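PDB 2QDE: mandelate racemase/muconate lactonizing enzyme family protein from Azoarcus sp., which is of unknown function but belongs to the enolase superfamily, pairing an N-terminal capping domain with a TIM-barrel-like domain that holds a barium ion in this structure. Local coordinates for residues S55-E60 / M268-K273; D32-K37 / E60-I65; E247-L252 / Q281-L286. One frame throughout, in Å; residues are numbered along the deposited sequence.

Contact 1 (S55-E60 / M268-K273); sequences SWYRGE and MIKTQK
Tyr57 reaches from the loop 55-60 to place its hydroxyl between the side chains of Lys270 and Lys273. Its CG lies anti to the backbone N (chi1 -175°), which directs the ring at the turn joining strand 266-269 to helix 271-274. Lys270 approaches from the opposite direction, its CD 3.7 Å from Tyr57 CE2. Its chain runs extended as far as CE and then bends at the last torsion (chi4 63°), bringing NZ within 3.2 Å of Tyr57 OH for a weak hydrogen bond. Lys273 crosses the tyrosine at about a right angle, and its CD lies 3.4 Å from Tyr57 OH. A bend at chi3 lets Lys273 NZ donate a hydrogen bond to Met268 O (2.8 Å), from 40° above the carbonyl plane. The same amine forms a salt bridge with Asp246, whose OD1 is also hydrogen-bonded to Tyr57 OH. Asp246 is a barium ligand, and the Tyr57 side chain lies about 4 Å from the ion, which places the contact probably in the second shell of the metal site, where a loop of the capping domain meets the barrel, as in other members of the enolase superfamily. A bend at chi2 sets Arg58 CD 3.9 Å from Gln272 O, and another at chi3 turns the guanidinium to Glu60, where NH1 makes a 2.7 Å salt bridge to the anti side of OE2, which lies in the guanidinium plane. The Glu60 carboxylate further accepts the backbone N-H groups of Gln102 and Ala103, at the start of helix 101-119. That helix packs against Arg58 and Thr271, strand 266-269 runs between the parallel strands 243-245 and 294-296, and the loop 55-60 meets Leu96, Arg98 and Asn100 of the second subunit.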
loop_
_atom_site.group_PDB
_atom_site.type_symbol
_atom_site.label_atom_id
_atom_site.label_comp_id
_atom_site.label_asym_id
_atom_site.label_seq_id
_atom_site.Cartn_x
_atom_site.Cartn_y
_atom_site.Cartn_z
ATOM N N SER A 55 31.331 11.851 -17.558
ATOM C CA SER A 55 30.966 10.473 -17.865
ATOM C C SER A 55 30.023 9.854 -16.840
ATOM O O SER A 55 29.073 9.158 -17.203
ATOM C CB SER A 55 32.219 9.597 -17.988
ATOM O OG SER A 55 32.877 9.469 -16.745
ATOM N N TRP A 56 30.284 10.103 -15.563
ATOM C CA TRP A 56 29.458 9.531 -14.503
ATOM C C TRP A 56 28.187 10.312 -14.176
ATOM O O TRP A 56 27.156 9.708 -13.900
ATOM C CB TRP A 56 30.279 9.361 -13.225
ATOM C CG TRP A 56 30.874 10.636 -12.738
ATOM C CD1 TRP A 56 32.093 11.151 -13.071
ATOM C CD2 TRP A 56 30.269 11.573 -11.843
ATOM N NE1 TRP A 56 32.288 12.357 -12.434
ATOM C CE2 TRP A 56 31.182 12.638 -11.674
ATOM C CE3 TRP A 56 29.041 11.618 -11.165
ATOM C CZ2 TRP A 56 30.906 13.738 -10.851
ATOM C CZ3 TRP A 56 28.766 12.718 -10.343
ATOM C CH2 TRP A 56 29.696 13.760 -10.195
ATOM N N TYR A 57 28.245 11.640 -14.207
ATOM C CA TYR A 57 27.055 12.431 -13.886
ATOM C C TYR A 57 25.988 12.435 -14.981
ATOM O O TYR A 57 24.800 12.262 -14.703
ATOM C CB TYR A 57 27.428 13.885 -13.573
ATOM C CG TYR A 57 26.239 14.699 -13.113
ATOM C CD1 TYR A 57 25.742 14.571 -11.813
ATOM C CD2 TYR A 57 25.571 15.552 -13.990
ATOM C CE1 TYR A 57 24.607 15.274 -11.398
ATOM C CE2 TYR A 57 24.430 16.260 -13.588
ATOM C CZ TYR A 57 23.957 16.112 -12.288
ATOM O OH TYR A 57 22.843 16.800 -11.879
ATOM N N ARG A 58 26.417 12.643 -16.223
ATOM C CA ARG A 58 25.499 12.700 -17.356
ATOM C C ARG A 58 25.698 11.548 -18.352
ATOM O O ARG A 58 24.738 11.049 -18.935
ATOM C CB ARG A 58 25.671 14.046 -18.074
ATOM C CG ARG A 58 24.678 14.324 -19.202
ATOM C CD ARG A 58 23.329 14.787 -18.662
ATOM N NE ARG A 58 22.603 13.724 -17.983
ATOM C CZ ARG A 58 22.066 12.673 -18.594
ATOM N NH1 ARG A 58 22.167 12.536 -19.914
ATOM N NH2 ARG A 58 21.437 11.743 -17.880
ATOM N N GLY A 59 26.944 11.132 -18.550
ATOM C CA GLY A 59 27.214 10.053 -19.485
ATOM C C GLY A 59 27.371 10.514 -20.930
ATOM O O GLY A 59 27.454 9.689 -21.847
ATOM N N GLU A 60 27.410 11.826 -21.143
ATOM C CA GLU A 60 27.568 12.356 -22.493
ATOM C C GLU A 60 28.962 12.943 -22.708
ATOM O O GLU A 60 29.612 13.402 -21.768
ATOM C CB GLU A 60 26.477 13.395 -22.778
ATOM C CG GLU A 60 25.081 12.762 -22.811
ATOM C CD GLU A 60 23.958 13.774 -22.975
ATOM O OE1 GLU A 60 23.858 14.396 -24.056
ATOM O OE2 GLU A 60 23.173 13.939 -22.012
ATOM N N MET A 268 17.845 19.000 -6.246
ATOM C CA MET A 268 18.822 19.826 -6.953
ATOM C C MET A 268 18.516 19.637 -8.433
ATOM O O MET A 268 18.129 18.548 -8.861
ATOM C CB MET A 268 20.278 19.388 -6.721
ATOM C CG MET A 268 20.534 18.413 -5.602
ATOM S SD MET A 268 20.148 19.032 -3.974
ATOM C CE MET A 268 20.805 20.662 -4.070
ATOM N N ILE A 269 18.686 20.688 -9.218
ATOM C CA ILE A 269 18.441 20.578 -10.643
ATOM C C ILE A 269 19.603 21.178 -11.432
ATOM O O ILE A 269 20.373 21.976 -10.907
ATOM C CB ILE A 269 17.142 21.324 -11.037
ATOM C CG1 ILE A 269 16.790 21.048 -12.502
ATOM C CG2 ILE A 269 17.321 22.824 -10.830
ATOM C CD1 ILE A 269 15.529 21.749 -12.973
ATOM N N LYS A 270 19.744 20.747 -12.682
ATOM C CA LYS A 270 20.740 21.300 -13.602
ATOM C C LYS A 270 19.983 21.343 -14.918
ATOM O O LYS A 270 19.315 20.374 -15.278
ATOM C CB LYS A 270 21.987 20.411 -13.742
ATOM C CG LYS A 270 22.938 20.467 -12.553
ATOM C CD LYS A 270 24.294 19.873 -12.905
ATOM C CE LYS A 270 25.246 19.872 -11.710
ATOM N NZ LYS A 270 24.746 19.022 -10.607
ATOM N N THR A 271 20.056 22.463 -15.626
ATOM C CA THR A 271 19.352 22.577 -16.892
ATOM C C THR A 271 19.763 21.481 -17.871
ATOM O O THR A 271 18.948 21.018 -18.658
ATOM C CB THR A 271 19.565 23.968 -17.534
ATOM O OG1 THR A 271 20.954 24.309 -17.499
ATOM C CG2 THR A 271 18.776 25.020 -16.773
ATOM N N GLN A 272 21.019 21.052 -17.808
ATOM C CA GLN A 272 21.485 19.999 -18.707
ATOM C C GLN A 272 20.946 18.622 -18.307
ATOM O O GLN A 272 20.781 17.745 -19.150
ATOM C CB GLN A 272 23.020 19.969 -18.756
ATOM C CG GLN A 272 23.637 21.203 -19.403
ATOM C CD GLN A 272 24.011 22.275 -18.402
ATOM O OE1 GLN A 272 23.411 22.384 -17.330
ATOM N NE2 GLN A 272 25.008 23.088 -18.754
ATOM N N LYS A 273 20.675 18.432 -17.020
ATOM C CA LYS A 273 20.144 17.156 -16.555
ATOM C C LYS A 273 18.679 17.055 -16.965
ATOM O O LYS A 273 18.222 16.021 -17.465
ATOM C CB LYS A 273 20.266 17.054 -15.034
ATOM C CG LYS A 273 19.696 15.772 -14.447
ATOM C CD LYS A 273 19.846 15.727 -12.925
ATOM C CE LYS A 273 19.140 16.899 -12.244
ATOM N NZ LYS A 273 19.174 16.777 -10.755
#

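Contact 2 (D32-K37 / E60-I65); sequences DGVLLK and ETQDSI
Gln62, in the first turn of helix 62-78, extends its side chain across to the backbone of Gly33 in strand 31-40. With CG beside the backbone N and anti to the carbonyl carbon (chi1 -72°), the extended chain carries the amide to Gly33. NE2 donates to Gly33 O over 2.7 Å in a nearly straight bond, with an N-H...O angle of 166°. The acceptor lies close to the amide plane of Gln62, and the donor sits in the carbonyl plane on a lone pair. Both ends of this buried amide have further partners, Thr379 OG1 at NE2 and Lys382 NZ at OE1, which together fix its rotation. Alongside, Asp32 CB rests 3.9 Å from Gln62 CD, while the Asp32 carboxylate turns to Ser14 and Arg30. This is the capping domain of the enolase superfamily, in which an antiparallel sheet is followed by a set of helices, and here the first of those helices sets its N-terminal turn against the sheet. Val34, next along the strand, is directed toward the helix, and its two methyls touch different residues: CG2 lies 4.0 Å from Gln62 O, and CG1 meets Ile65 CG2 at 4.1 Å. The Val34 and Ile65 side chains slide past each other in opposite directions, and Ile65 continues onto Gln102 and Ala103 of helix 101-119.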
loop_
_atom_site.group_PDB
_atom_site.type_symbol
_atom_site.label_atom_id
_atom_site.label_comp_id
_atom_site.label_asym_id
_atom_site.label_seq_id
_atom_site.Cartn_x
_atom_site.Cartn_y
_atom_site.Cartn_z
ATOM N N ASP A 32 36.170 19.980 -20.962
ATOM C CA ASP A 32 35.842 19.616 -22.338
ATOM C C ASP A 32 34.336 19.727 -22.568
ATOM O O ASP A 32 33.537 19.027 -21.929
ATOM C CB ASP A 32 36.310 18.195 -22.660
ATOM C CG ASP A 32 37.826 18.044 -22.591
ATOM O OD1 ASP A 32 38.543 18.997 -22.977
ATOM O OD2 ASP A 32 38.301 16.973 -22.163
ATOM N N GLY A 33 33.951 20.605 -23.485
ATOM C CA GLY A 33 32.544 20.797 -23.758
ATOM C C GLY A 33 32.255 21.074 -25.212
ATOM O O GLY A 33 33.078 20.815 -26.084
ATOM N N VAL A 34 31.080 21.627 -25.478
ATOM C CA VAL A 34 30.686 21.916 -26.837
ATOM C C VAL A 34 29.877 23.203 -26.924
ATOM O O VAL A 34 29.139 23.539 -26.000
ATOM C CB VAL A 34 29.862 20.723 -27.390
ATOM C CG1 VAL A 34 28.657 21.206 -28.156
ATOM C CG2 VAL A 34 30.741 19.853 -28.266
ATOM N N LEU A 35 30.042 23.927 -28.029
ATOM C CA LEU A 35 29.283 25.147 -28.273
ATOM C C LEU A 35 28.406 24.855 -29.479
ATOM O O LEU A 35 28.820 24.150 -30.403
ATOM C CB LEU A 35 30.191 26.336 -28.590
ATOM C CG LEU A 35 31.155 26.874 -27.530
ATOM C CD1 LEU A 35 31.708 28.207 -28.025
ATOM C CD2 LEU A 35 30.452 27.066 -26.186
ATOM N N LEU A 36 27.194 25.394 -29.469
ATOM C CA LEU A 36 26.254 25.183 -30.557
ATOM C C LEU A 36 25.832 26.498 -31.190
ATOM O O LEU A 36 25.624 27.498 -30.504
ATOM C CB LEU A 36 25.003 24.467 -30.038
ATOM C CG LEU A 36 23.809 24.329 -30.994
ATOM C CD1 LEU A 36 24.178 23.436 -32.174
ATOM C CD2 LEU A 36 22.622 23.749 -30.242
ATOM N N LYS A 37 25.708 26.488 -32.509
ATOM C CA LYS A 37 25.251 27.662 -33.229
ATOM C C LYS A 37 24.163 27.234 -34.191
ATOM O O LYS A 37 24.381 26.364 -35.036
ATOM C CB LYS A 37 26.389 28.327 -34.012
ATOM C CG LYS A 37 27.361 29.107 -33.154
ATOM C CD LYS A 37 28.404 29.816 -34.013
ATOM C CE LYS A 37 29.446 30.530 -33.154
ATOM N NZ LYS A 37 30.523 31.153 -33.993
ATOM N N GLU A 60 27.410 11.826 -21.143
ATOM C CA GLU A 60 27.568 12.356 -22.493
ATOM C C GLU A 60 28.962 12.943 -22.708
ATOM O O GLU A 60 29.612 13.402 -21.768
ATOM C CB GLU A 60 26.477 13.395 -22.778
ATOM C CG GLU A 60 25.081 12.762 -22.811
ATOM C CD GLU A 60 23.958 13.774 -22.975
ATOM O OE1 GLU A 60 23.858 14.396 -24.056
ATOM O OE2 GLU A 60 23.173 13.939 -22.012
ATOM N N THR A 61 29.422 12.910 -23.952
ATOM C CA THR A 61 30.743 13.415 -24.292
ATOM C C THR A 61 30.648 14.411 -25.433
ATOM O O THR A 61 29.588 14.591 -26.021
ATOM C CB THR A 61 31.676 12.280 -24.761
ATOM O OG1 THR A 61 31.135 11.684 -25.951
ATOM C CG2 THR A 61 31.823 11.217 -23.670
ATOM N N GLN A 62 31.771 15.051 -25.739
ATOM C CA GLN A 62 31.806 16.009 -26.830
ATOM C C GLN A 62 31.293 15.333 -28.084
ATOM O O GLN A 62 30.431 15.870 -28.767
ATOM C CB GLN A 62 33.226 16.499 -27.076
ATOM C CG GLN A 62 33.766 17.432 -26.026
ATOM C CD GLN A 62 35.132 17.946 -26.411
ATOM O OE1 GLN A 62 36.030 17.157 -26.724
ATOM N NE2 GLN A 62 35.302 19.264 -26.398
ATOM N N ASP A 63 31.823 14.145 -28.372
ATOM C CA ASP A 63 31.414 13.406 -29.563
ATOM C C ASP A 63 29.955 12.945 -29.508
ATOM O O ASP A 63 29.270 12.958 -30.531
ATOM C CB ASP A 63 32.373 12.228 -29.816
ATOM C CG ASP A 63 33.773 12.694 -30.251
ATOM O OD1 ASP A 63 33.931 13.898 -30.560
ATOM O OD2 ASP A 63 34.716 11.866 -30.293
ATOM N N SER A 64 29.472 12.561 -28.321
ATOM C CA SER A 64 28.072 12.145 -28.152
ATOM C C SER A 64 27.160 13.258 -28.623
ATOM O O SER A 64 26.304 13.077 -29.481
ATOM C CB SER A 64 27.725 11.905 -26.677
ATOM O OG SER A 64 28.366 10.765 -26.182
ATOM N N ILE A 65 27.341 14.415 -28.007
ATOM C CA ILE A 65 26.539 15.583 -28.308
ATOM C C ILE A 65 26.668 16.010 -29.769
ATOM O O ILE A 65 25.670 16.303 -30.431
ATOM C CB ILE A 65 26.941 16.742 -27.379
ATOM C CG1 ILE A 65 26.719 16.317 -25.921
ATOM C CG2 ILE A 65 26.138 17.997 -27.719
ATOM C CD1 ILE A 65 27.336 17.249 -24.892
#

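Contact 3 (E247-L252 / Q281-L286); sequences ESAQEL and QRWLTL
Trp283 presents the edge of its indole to the backbone of Ala249 and Gln250, and this is one of two tight spots between loop 247-252 and helix 277-290. NE1 donates to Ala249 O at 3.2 Å with a bent N-H...O angle of 137°. The oxygen lies in the ring plane, yet the donor stands 63° above the carbonyl plane, away from the lone pairs. A weak bond from Lys273 NZ reaches the same oxygen. Gln250 O also meets the indole edge, 3.4 Å from Trp283 CD1, whereas Ala249 CB touches Trp283 CZ2 at 3.6 Å from out of the plane. The second tight spot joins Leu252 and Leu286, whose side chains cross at about a right angle with their CD2 atoms 3.6 Å apart; Leu252 CD2 also lies 3.7 Å from both Trp283 N and Arg282 C.

Elsewhere the contact is looser. Of the Arg282 side chain, CB comes near Leu252 CD2, at 4.1 Å, and the extended remainder leads away to a salt bridge with Glu87. Gln250 and the partly exposed Glu251 turn from the helix and bond to each other, Gln250 NE2 to Glu251 OE2 at 2.8 Å. Leu289 of the third subunit packs on Leu252 and Leu286. Within the chain, Trp283 lies between helix 277-290 and the barrel strands, touching Leu267 and Ile269 of strand 266-269, Val294 of strand 294-296 and Leu255 of helix 252-261.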
loop_
_atom_site.group_PDB
_atom_site.type_symbol
_atom_site.label_atom_id
_atom_site.label_comp_id
_atom_site.label_asym_id
_atom_site.label_seq_id
_atom_site.Cartn_x
_atom_site.Cartn_y
_atom_site.Cartn_z
ATOM N N GLU A 247 21.097 13.438 -8.644
ATOM C CA GLU A 247 21.139 12.422 -9.678
ATOM C C GLU A 247 19.827 11.643 -9.785
ATOM O O GLU A 247 19.408 11.294 -10.883
ATOM C CB GLU A 247 22.307 11.456 -9.434
ATOM C CG GLU A 247 23.675 12.038 -9.779
ATOM C CD GLU A 247 24.320 12.809 -8.634
ATOM O OE1 GLU A 247 23.597 13.368 -7.780
ATOM O OE2 GLU A 247 25.569 12.858 -8.601
ATOM N N SER A 248 19.181 11.376 -8.651
ATOM C CA SER A 248 17.918 10.641 -8.654
ATOM C C SER A 248 16.783 11.427 -9.305
ATOM O O SER A 248 15.858 10.835 -9.862
ATOM C CB SER A 248 17.505 10.264 -7.229
ATOM O OG SER A 248 18.406 9.327 -6.669
ATOM N N ALA A 249 16.861 12.755 -9.235
ATOM C CA ALA A 249 15.836 13.633 -9.800
ATOM C C ALA A 249 16.194 14.140 -11.191
ATOM O O ALA A 249 16.626 15.287 -11.354
ATOM C CB ALA A 249 15.599 14.815 -8.872
ATOM N N GLN A 250 15.995 13.296 -12.195
ATOM C CA GLN A 250 16.312 13.682 -13.563
ATOM C C GLN A 250 15.084 13.839 -14.463
ATOM O O GLN A 250 14.880 14.891 -15.078
ATOM C CB GLN A 250 17.272 12.657 -14.170
ATOM C CG GLN A 250 17.634 12.921 -15.614
ATOM C CD GLN A 250 18.515 11.833 -16.181
ATOM O OE1 GLN A 250 19.614 11.582 -15.677
ATOM N NE2 GLN A 250 18.041 11.176 -17.228
ATOM N N GLU A 251 14.272 12.795 -14.543
ATOM C CA GLU A 251 13.079 12.817 -15.384
ATOM C C GLU A 251 11.817 13.108 -14.578
ATOM O O GLU A 251 11.796 12.940 -13.355
ATOM C CB GLU A 251 12.911 11.470 -16.096
ATOM C CG GLU A 251 14.127 10.995 -16.898
ATOM C CD GLU A 251 14.514 11.940 -18.030
ATOM O OE1 GLU A 251 13.648 12.707 -18.498
ATOM O OE2 GLU A 251 15.686 11.900 -18.462
ATOM N N LEU A 252 10.764 13.535 -15.270
ATOM C CA LEU A 252 9.504 13.830 -14.609
ATOM C C LEU A 252 9.028 12.615 -13.814
ATOM O O LEU A 252 8.618 12.753 -12.667
ATOM C CB LEU A 252 8.435 14.228 -15.630
ATOM C CG LEU A 252 8.633 15.545 -16.379
ATOM C CD1 LEU A 252 7.412 15.796 -17.250
ATOM C CD2 LEU A 252 8.829 16.697 -15.399
ATOM N N GLN A 281 11.221 23.715 -16.928
ATOM C CA GLN A 281 9.981 24.310 -16.429
ATOM C C GLN A 281 9.000 23.215 -16.011
ATOM O O GLN A 281 8.302 23.342 -15.007
ATOM C CB GLN A 281 9.340 25.202 -17.498
ATOM C CG GLN A 281 10.159 26.437 -17.860
ATOM C CD GLN A 281 9.469 27.298 -18.896
ATOM O OE1 GLN A 281 8.977 28.394 -18.594
ATOM N NE2 GLN A 281 9.413 26.802 -20.122
ATOM N N ARG A 282 8.950 22.138 -16.791
ATOM C CA ARG A 282 8.063 21.023 -16.471
ATOM C C ARG A 282 8.556 20.369 -15.174
ATOM O O ARG A 282 7.775 20.059 -14.283
ATOM C CB ARG A 282 8.060 20.013 -17.624
ATOM C CG ARG A 282 7.516 20.590 -18.936
ATOM C CD ARG A 282 7.590 19.583 -20.074
ATOM N NE ARG A 282 7.044 20.131 -21.316
ATOM C CZ ARG A 282 7.207 19.584 -22.518
ATOM N NH1 ARG A 282 7.904 18.464 -22.660
ATOM N NH2 ARG A 282 6.676 20.166 -23.586
ATOM N N TRP A 283 9.868 20.183 -15.094
ATOM C CA TRP A 283 10.541 19.594 -13.938
ATOM C C TRP A 283 10.171 20.392 -12.678
ATOM O O TRP A 283 9.842 19.824 -11.633
ATOM C CB TRP A 283 12.050 19.674 -14.176
ATOM C CG TRP A 283 12.936 18.802 -13.324
ATOM C CD1 TRP A 283 13.566 17.659 -13.718
ATOM C CD2 TRP A 283 13.404 19.080 -11.998
ATOM N NE1 TRP A 283 14.411 17.216 -12.733
ATOM C CE2 TRP A 283 14.332 18.068 -11.663
ATOM C CE3 TRP A 283 13.136 20.090 -11.064
ATOM C CZ2 TRP A 283 15.000 18.037 -10.428
ATOM C CZ3 TRP A 283 13.801 20.060 -9.835
ATOM C CH2 TRP A 283 14.721 19.042 -9.531
ATOM N N LEU A 284 10.223 21.715 -12.802
ATOM C CA LEU A 284 9.916 22.614 -11.697
ATOM C C LEU A 284 8.427 22.625 -11.349
ATOM O O LEU A 284 8.033 23.080 -10.276
ATOM C CB LEU A 284 10.423 24.029 -12.021
ATOM C CG LEU A 284 11.956 24.152 -12.001
ATOM C CD1 LEU A 284 12.391 25.543 -12.433
ATOM C CD2 LEU A 284 12.479 23.844 -10.602
ATOM N N THR A 285 7.598 22.129 -12.259
ATOM C CA THR A 285 6.165 22.045 -11.996
ATOM C C THR A 285 5.965 20.913 -10.993
ATOM O O THR A 285 5.203 21.033 -10.033
ATOM C CB THR A 285 5.376 21.729 -13.277
ATOM O OG1 THR A 285 5.466 22.843 -14.167
ATOM C CG2 THR A 285 3.908 21.457 -12.956
ATOM N N LEU A 286 6.662 19.805 -11.223
ATOM C CA LEU A 286 6.571 18.671 -10.315
ATOM C C LEU A 286 7.176 19.051 -8.964
ATOM O O LEU A 286 6.669 18.645 -7.919
ATOM C CB LEU A 286 7.297 17.456 -10.904
ATOM C CG LEU A 286 6.433 16.470 -11.699
ATOM C CD1 LEU A 286 5.590 17.191 -12.751
ATOM C CD2 LEU A 286 7.339 15.448 -12.355
#

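From the N terminus, contact 2 closes first, folding the chain back from strand 31-40 through strand 45-49 to helix 62-78 within the capping domain. Before it closes, the loop 55-60 opens contact 1, which shares Glu60 with it and spans some 200 residues to the barrel; the two therefore cross. Contact 3 opens inside that span and closes beyond it, crossing contact 1 but following contact 2 in series, and it ties the loop after strand 243-245 to helix 277-290. Contacts 1 and 3 also touch directly, through Arg58 with Gln250 and Met268 with Trp283, whereas contacts 2 and 3 stay about 8 Å apart at their nearest atoms. All three reach the second subunit.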